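Local coordinates for DUF596 domain-containing protein (Neisseria meningitidis, PDB 2O5H), which is of unknown function, an alpha-beta protein of the bacterial DUF596 family whose helical N-terminal half packs against a second copy of itself, at residues 40-45 against 49-54; 14-17 against 22-25. All coordinates share one frame; numbering follows the deposited sequence.

Contact 1. Residues 40-45 against 49-54; sequences TIKDFS and EEKTEA
S45 and E50 make the one direct hydrogen bond of this helix-loop-helix connection. S45 OG donates to E50 OE1 at 2.7 Å, using the anti lone pair of that oxygen, the one turned away from OE2. With OG anti to the backbone N (chi1 -171°), the serine hydroxyl reaches across to the glutamate, whose chain runs extended beyond CG. The same hydroxyl is also bonded to the backbone N of D47.

Apolar contacts fill the space between the backbones. A54 presents its methyl to two residues at once: CB lies 3.7 Å from F44 CD2 and 4.0 Å from I41 CB. The phenylalanine brings its ring edge toward the E50 carbonyl oxygen, with F44 CE2 at 3.9 Å and the oxygen near the ring plane. I41 CD1 is laid against the backbone of the opposing helix, 3.3 Å from K51 O, and also touches K51 CB.

The third group is polar but indirect. The K51 chain, bent at chi3 (-81°), runs alongside the S45 carbonyl oxygen, with CD 3.2 Å from S45 O. A water accepts from K51 NZ at 2.6 Å and can donate to S45 O, though other acceptors compete for its protons. K42 NZ lies 4.0 Å from K51 NZ, and the two share the carboxylate of E96, with one salt bridge to each oxygen (K42 to OE2, K51 to OE1).

Together these contacts define a helix-loop-helix corner in which the end of helix 34-41 and the loop after it fold against the first turns of helix 48-64.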
ATOM      1  N   THR A  40      -1.304   0.483  -6.086  1.00 32.72           N
ATOM      2  CA  THR A  40      -1.462  -0.565  -7.096  1.00 33.73           C
ATOM      3  C   THR A  40      -1.966  -0.039  -8.450  1.00 33.23           C
ATOM      4  O   THR A  40      -1.532  -0.513  -9.527  1.00 33.59           O
ATOM      5  CB  THR A  40      -2.443  -1.677  -6.566  1.00 34.54           C
ATOM      6  OG1 THR A  40      -1.915  -2.275  -5.368  1.00 36.15           O
ATOM      7  CG2 THR A  40      -2.661  -2.782  -7.606  1.00 34.81           C
ATOM      8  N   ILE A  41      -2.862   0.959  -8.406  1.00 32.68           N
ATOM      9  CA  ILE A  41      -3.441   1.496  -9.653  1.00 32.39           C
ATOM     10  C   ILE A  41      -2.659   2.722 -10.176  1.00 33.16           C
ATOM     11  O   ILE A  41      -2.906   3.200 -11.287  1.00 33.21           O
ATOM     12  CB  ILE A  41      -5.007   1.737  -9.562  1.00 30.62           C
ATOM     13  CG1 ILE A  41      -5.433   2.690  -8.419  1.00 29.92           C
ATOM     14  CG2 ILE A  41      -5.755   0.420  -9.439  1.00 32.10           C
ATOM     15  CD1 ILE A  41      -5.099   4.149  -8.723  1.00 29.36           C
ATOM     16  N   LYS A  42      -1.689   3.192  -9.401  1.00 33.25           N
ATOM     17  CA  LYS A  42      -0.981   4.432  -9.775  1.00 37.04           C
ATOM     18  C   LYS A  42      -0.394   4.425 -11.187  1.00 36.68           C
ATOM     19  O   LYS A  42      -0.415   5.428 -11.883  1.00 36.44           O
ATOM     20  CB  LYS A  42       0.148   4.687  -8.792  1.00 37.56           C
ATOM     21  CG  LYS A  42      -0.223   5.656  -7.713  1.00 44.86           C
ATOM     22  CD  LYS A  42      -0.137   7.102  -8.248  1.00 51.17           C
ATOM     23  CE  LYS A  42       0.878   7.924  -7.431  1.00 52.65           C
ATOM     24  NZ  LYS A  42       1.112   9.250  -8.097  1.00 54.44           N
ATOM     25  N   ASP A  43       0.144   3.276 -11.588  1.00 36.84           N
ATOM     26  CA  ASP A  43       0.829   3.170 -12.871  1.00 36.78           C
ATOM     27  C   ASP A  43      -0.149   3.144 -14.033  1.00 37.44           C
ATOM     28  O   ASP A  43       0.281   3.251 -15.181  1.00 37.66           O
ATOM     29  CB  ASP A  43       1.741   1.946 -12.908  1.00 37.14           C
ATOM     30  CG  ASP A  43       0.964   0.644 -12.922  1.00 39.66           C
ATOM     31  OD1 ASP A  43       0.303   0.318 -11.927  1.00 39.22           O
ATOM     32  OD2 ASP A  43       1.005  -0.068 -13.946  1.00 42.55           O
ATOM     33  N   PHE A  44      -1.455   3.025 -13.747  1.00 36.26           N
ATOM     34  CA  PHE A  44      -2.479   2.926 -14.806  1.00 36.07           C
ATOM     35  C   PHE A  44      -2.631   4.232 -15.579  1.00 36.23           C
ATOM     36  O   PHE A  44      -2.861   4.200 -16.777  1.00 35.10           O
ATOM     37  CB  PHE A  44      -3.825   2.495 -14.211  1.00 36.53           C
ATOM     38  CG  PHE A  44      -5.002   2.586 -15.169  1.00 36.11           C
ATOM     39  CD1 PHE A  44      -5.081   1.780 -16.301  1.00 38.53           C
ATOM     40  CD2 PHE A  44      -6.050   3.482 -14.890  1.00 38.86           C
ATOM     41  CE1 PHE A  44      -6.177   1.854 -17.167  1.00 35.45           C
ATOM     42  CE2 PHE A  44      -7.163   3.584 -15.726  1.00 34.44           C
ATOM     43  CZ  PHE A  44      -7.229   2.754 -16.890  1.00 34.10           C
ATOM     44  N   SER A  45      -2.461   5.368 -14.893  1.00 35.14           N
ATOM     45  CA  SER A  45      -2.665   6.659 -15.523  1.00 35.59           C
ATOM     46  C   SER A  45      -1.960   7.750 -14.778  1.00 35.55           C
ATOM     47  O   SER A  45      -1.745   7.641 -13.551  1.00 35.56           O
ATOM     48  CB  SER A  45      -4.181   6.964 -15.630  1.00 33.73           C
ATOM     49  OG  SER A  45      -4.391   8.117 -16.410  1.00 36.34           O
ATOM     50  N   GLU A  49      -8.474  11.800 -12.043  1.00 31.61           N
ATOM     51  CA  GLU A  49      -9.792  11.200 -12.252  1.00 31.82           C
ATOM     52  C   GLU A  49      -9.681   9.754 -12.725  1.00 31.34           C
ATOM     53  O   GLU A  49     -10.412   8.909 -12.225  1.00 29.07           O
ATOM     54  CB  GLU A  49     -10.608  11.993 -13.281  1.00 31.19           C
ATOM     55  CG  GLU A  49     -12.019  11.481 -13.434  1.00 34.52           C
ATOM     56  CD  GLU A  49     -12.832  12.288 -14.408  1.00 35.03           C
ATOM     57  OE1 GLU A  49     -12.318  12.683 -15.490  1.00 37.71           O
ATOM     58  OE2 GLU A  49     -14.015  12.482 -14.100  1.00 37.47           O
ATOM     59  N   GLU A  50      -8.833   9.492 -13.736  1.00 31.37           N
ATOM     60  CA  GLU A  50      -8.710   8.126 -14.234  1.00 31.87           C
ATOM     61  C   GLU A  50      -8.207   7.147 -13.163  1.00 33.07           C
ATOM     62  O   GLU A  50      -8.699   6.024 -13.086  1.00 34.18           O
ATOM     63  CB  GLU A  50      -7.837   8.067 -15.473  1.00 33.18           C
ATOM     64  CG  GLU A  50      -8.480   8.804 -16.615  1.00 35.59           C
ATOM     65  CD  GLU A  50      -7.827   8.503 -17.945  1.00 41.19           C
ATOM     66  OE1 GLU A  50      -6.637   8.140 -17.963  1.00 45.69           O
ATOM     67  OE2 GLU A  50      -8.500   8.666 -18.970  1.00 43.25           O
ATOM     68  N   LYS A  51      -7.235   7.571 -12.355  1.00 31.32           N
ATOM     69  CA  LYS A  51      -6.740   6.744 -11.252  1.00 33.30           C
ATOM     70  C   LYS A  51      -7.847   6.476 -10.232  1.00 32.36           C
ATOM     71  O   LYS A  51      -8.029   5.341  -9.797  1.00 33.27           O
ATOM     72  CB  LYS A  51      -5.520   7.392 -10.588  1.00 32.11           C
ATOM     73  CG  LYS A  51      -4.222   7.181 -11.366  1.00 34.39           C
ATOM     74  CD  LYS A  51      -3.050   7.791 -10.627  1.00 32.66           C
ATOM     75  CE  LYS A  51      -3.046   9.309 -10.938  1.00 36.30           C
ATOM     76  NZ  LYS A  51      -1.754   9.956 -10.792  1.00 40.55           N
ATOM     77  N   THR A  52      -8.583   7.521  -9.880  1.00 33.03           N
ATOM     78  CA  THR A  52      -9.722   7.419  -8.930  1.00 32.81           C
ATOM     79  C   THR A  52     -10.770   6.403  -9.463  1.00 33.04           C
ATOM     80  O   THR A  52     -11.285   5.582  -8.727  1.00 33.16           O
ATOM     81  CB  THR A  52     -10.392   8.806  -8.717  1.00 32.33           C
ATOM     82  OG1 THR A  52      -9.478   9.692  -8.050  1.00 33.61           O
ATOM     83  CG2 THR A  52     -11.651   8.674  -7.847  1.00 32.71           C
ATOM     84  N   GLU A  53     -11.076   6.463 -10.744  1.00 32.20           N
ATOM     85  CA  GLU A  53     -12.009   5.479 -11.346  1.00 32.93           C
ATOM     86  C   GLU A  53     -11.478   4.035 -11.280  1.00 32.71           C
ATOM     87  O   GLU A  53     -12.217   3.120 -10.975  1.00 32.31           O
ATOM     88  CB  GLU A  53     -12.329   5.832 -12.805  1.00 32.97           C
ATOM     89  CG  GLU A  53     -13.198   7.111 -12.954  1.00 38.84           C
ATOM     90  CD  GLU A  53     -14.406   7.137 -12.014  1.00 44.60           C
ATOM     91  OE1 GLU A  53     -15.210   6.157 -12.031  1.00 45.75           O
ATOM     92  OE2 GLU A  53     -14.550   8.158 -11.273  1.00 47.90           O
ATOM     93  N   ALA A  54     -10.193   3.860 -11.548  1.00 32.44           N
ATOM     94  CA  ALA A  54      -9.512   2.571 -11.425  1.00 32.47           C
ATOM     95  C   ALA A  54      -9.557   2.072  -9.978  1.00 32.87           C
ATOM     96  O   ALA A  54      -9.909   0.883  -9.705  1.00 33.83           O
ATOM     97  CB  ALA A  54      -8.085   2.715 -11.876  1.00 31.43           C
TER
HETATM   98  O   HOH W   1       0.318   8.622 -11.648  1.00 40.79           O

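Contact 2. Residues 14-17 against 22-25; sequences KRYQ and EDVE
Y16 and D23 meet across a helix-loop-helix connection, where helix 3-16 gives way to helix 20-30 after a short link. The backbones stay well apart, with the CA atoms of Y16 and D23 10.0 Å from each other, and the gap is spanned by two side chains reaching from opposite helices.

The longer arm is the tyrosine. Its CG stands anti to the backbone N (chi1 -179°), which carries the ring away from its own helix and delivers the phenol oxygen to the neighbouring one. The aspartate needs little reach: CG sits anti to its carbonyl carbon (chi1 -74°), and CB already points at the opposing segment, 3.3 Å from Y16 OH. The carboxylate meets the ring at its edge rather than over a face, OD2 lying near the ring plane, while the two planes are turned 45° apart. OD2 is consequently close to the ring carbon Y16 CE1 as well, at 3.3 Å.

Both residues are buried, and the aspartate's oxygens have divided roles. OD2 also receives a salt bridge from R19 NE, in the connection between the helices, so two donors grip this one oxygen and probably stabilise its negative charge. OD1 accepts a hydrogen bond from Y30 OH of the second subunit, linking the corner to the dimer. The tyrosine ring, meanwhile, packs edge-to-face with F44 and touches I57 and L58 of helix 48-64.

At the centre of this arrangement, Y16 OH donates a hydrogen bond to the anti lone pair of D23 OD2 at 2.7 Å.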
ATOM      1  N   LYS A  14     -13.770   0.524 -19.160  1.00 40.26           N
ATOM      2  CA  LYS A  14     -13.420  -0.509 -20.136  1.00 39.30           C
ATOM      3  C   LYS A  14     -11.922  -0.780 -20.248  1.00 39.95           C
ATOM      4  O   LYS A  14     -11.492  -1.946 -20.301  1.00 40.37           O
ATOM      5  CB  LYS A  14     -14.008  -0.150 -21.501  1.00 40.24           C
ATOM      6  CG  LYS A  14     -14.120  -1.330 -22.434  1.00 41.17           C
ATOM      7  CD  LYS A  14     -15.189  -1.109 -23.500  1.00 44.92           C
ATOM      8  CE  LYS A  14     -14.889  -1.995 -24.707  1.00 45.40           C
ATOM      9  NZ  LYS A  14     -15.858  -1.779 -25.828  1.00 47.78           N
ATOM     10  N   ARG A  15     -11.116   0.280 -20.288  1.00 38.75           N
ATOM     11  CA  ARG A  15      -9.671   0.119 -20.378  1.00 38.78           C
ATOM     12  C   ARG A  15      -9.092  -0.524 -19.119  1.00 37.25           C
ATOM     13  O   ARG A  15      -8.165  -1.303 -19.223  1.00 36.84           O
ATOM     14  CB  ARG A  15      -8.980   1.445 -20.682  1.00 38.58           C
ATOM     15  CG  ARG A  15      -9.384   2.008 -22.041  1.00 42.43           C
ATOM     16  CD  ARG A  15      -8.553   3.223 -22.438  1.00 46.40           C
ATOM     17  NE  ARG A  15      -9.090   4.449 -21.849  1.00 46.07           N
ATOM     18  CZ  ARG A  15      -8.482   5.135 -20.884  1.00 46.20           C
ATOM     19  NH1 ARG A  15      -7.321   4.710 -20.441  1.00 44.46           N
ATOM     20  NH2 ARG A  15      -9.024   6.243 -20.382  1.00 41.10           N
ATOM     21  N   TYR A  16      -9.649  -0.224 -17.949  1.00 36.99           N
ATOM     22  CA  TYR A  16      -9.113  -0.796 -16.697  1.00 37.24           C
ATOM     23  C   TYR A  16      -9.371  -2.310 -16.599  1.00 38.89           C
ATOM     24  O   TYR A  16      -8.577  -3.072 -16.019  1.00 38.71           O
ATOM     25  CB  TYR A  16      -9.577  -0.021 -15.428  1.00 36.50           C
ATOM     26  CG  TYR A  16      -8.978  -0.642 -14.167  1.00 35.96           C
ATOM     27  CD1 TYR A  16      -7.639  -0.412 -13.818  1.00 34.11           C
ATOM     28  CD2 TYR A  16      -9.730  -1.515 -13.377  1.00 35.61           C
ATOM     29  CE1 TYR A  16      -7.081  -1.006 -12.712  1.00 30.43           C
ATOM     30  CE2 TYR A  16      -9.181  -2.148 -12.274  1.00 35.03           C
ATOM     31  CZ  TYR A  16      -7.854  -1.895 -11.939  1.00 35.53           C
ATOM     32  OH  TYR A  16      -7.335  -2.522 -10.831  1.00 34.87           O
ATOM     33  N   GLN A  17     -10.444  -2.766 -17.249  1.00 40.56           N
ATOM     34  CA  GLN A  17     -10.835  -4.176 -17.248  1.00 41.35           C
ATOM     35  C   GLN A  17      -9.724  -5.158 -17.574  1.00 41.01           C
ATOM     36  O   GLN A  17      -9.687  -6.248 -17.012  1.00 41.86           O
ATOM     37  CB  GLN A  17     -12.035  -4.394 -18.174  1.00 42.59           C
ATOM     38  CG  GLN A  17     -13.136  -5.269 -17.555  1.00 46.95           C
ATOM     39  CD  GLN A  17     -13.623  -4.760 -16.182  1.00 50.72           C
ATOM     40  OE1 GLN A  17     -13.533  -3.561 -15.865  1.00 53.38           O
ATOM     41  NE2 GLN A  17     -14.151  -5.679 -15.373  1.00 51.72           N
ATOM     42  N   GLU A  22      -5.241  -9.159 -12.528  1.00 36.39           N
ATOM     43  CA  GLU A  22      -3.879  -9.063 -12.049  1.00 37.06           C
ATOM     44  C   GLU A  22      -3.828  -8.207 -10.772  1.00 35.91           C
ATOM     45  O   GLU A  22      -3.122  -8.546  -9.792  1.00 36.06           O
ATOM     46  CB  GLU A  22      -3.036  -8.424 -13.147  1.00 38.44           C
ATOM     47  CG  GLU A  22      -1.595  -8.891 -13.192  1.00 44.43           C
ATOM     48  CD  GLU A  22      -0.637  -7.746 -13.487  1.00 50.54           C
ATOM     49  OE1 GLU A  22      -0.848  -7.063 -14.529  1.00 52.54           O
ATOM     50  OE2 GLU A  22       0.308  -7.528 -12.670  1.00 51.57           O
ATOM     51  N   ASP A  23      -4.540  -7.079 -10.771  1.00 34.07           N
ATOM     52  CA  ASP A  23      -4.545  -6.199  -9.610  1.00 34.02           C
ATOM     53  C   ASP A  23      -5.278  -6.850  -8.427  1.00 33.03           C
ATOM     54  O   ASP A  23      -4.864  -6.717  -7.295  1.00 32.58           O
ATOM     55  CB  ASP A  23      -5.187  -4.831  -9.963  1.00 34.62           C
ATOM     56  CG  ASP A  23      -4.269  -3.949 -10.837  1.00 35.69           C
ATOM     57  OD1 ASP A  23      -3.126  -4.367 -11.121  1.00 35.26           O
ATOM     58  OD2 ASP A  23      -4.696  -2.838 -11.244  1.00 34.88           O
ATOM     59  N   VAL A  24      -6.388  -7.536  -8.712  1.00 32.87           N
ATOM     60  CA  VAL A  24      -7.080  -8.364  -7.728  1.00 32.32           C
ATOM     61  C   VAL A  24      -6.149  -9.441  -7.124  1.00 32.89           C
ATOM     62  O   VAL A  24      -6.005  -9.526  -5.899  1.00 31.84           O
ATOM     63  CB  VAL A  24      -8.420  -8.963  -8.295  1.00 33.32           C
ATOM     64  CG1 VAL A  24      -8.975 -10.059  -7.379  1.00 31.54           C
ATOM     65  CG2 VAL A  24      -9.458  -7.841  -8.460  1.00 32.52           C
ATOM     66  N   GLU A  25      -5.511 -10.220  -8.000  0.50 31.92           N
ATOM     67  CA  GLU A  25      -4.543 -11.236  -7.594  0.50 31.94           C
ATOM     68  C   GLU A  25      -3.500 -10.648  -6.626  0.50 32.45           C
ATOM     69  O   GLU A  25      -3.322 -11.143  -5.503  0.50 32.04           O
ATOM     70  CB  GLU A  25      -3.906 -11.884  -8.836  0.50 31.83           C
ATOM     71  CG  GLU A  25      -4.869 -12.831  -9.605  0.50 31.75           C
ATOM     72  CD  GLU A  25      -4.470 -13.124 -11.062  0.50 31.50           C
ATOM     73  OE1 GLU A  25      -3.301 -12.952 -11.432  0.50 30.83           O
ATOM     74  OE2 GLU A  25      -5.349 -13.521 -11.855  0.50 32.10           O
TER

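From the N terminus, helix 3-16 turns into helix 20-30, and contact 2 closes the short connection 17-19. The chain then runs through helix 34-41 into helix 48-64, where contact 1 closes the connection 42-47. The two closures are thus in series, neither nested nor crossed, with centres about 11 Å apart. They nevertheless meet in space: R15 NH2 and E50 OE2 form a salt bridge of 2.9 Å, and Y16 packs against I41 and A54. The two contacts thereby tie the four successive helices of the N-terminal half to one another, and both also touch the second subunit.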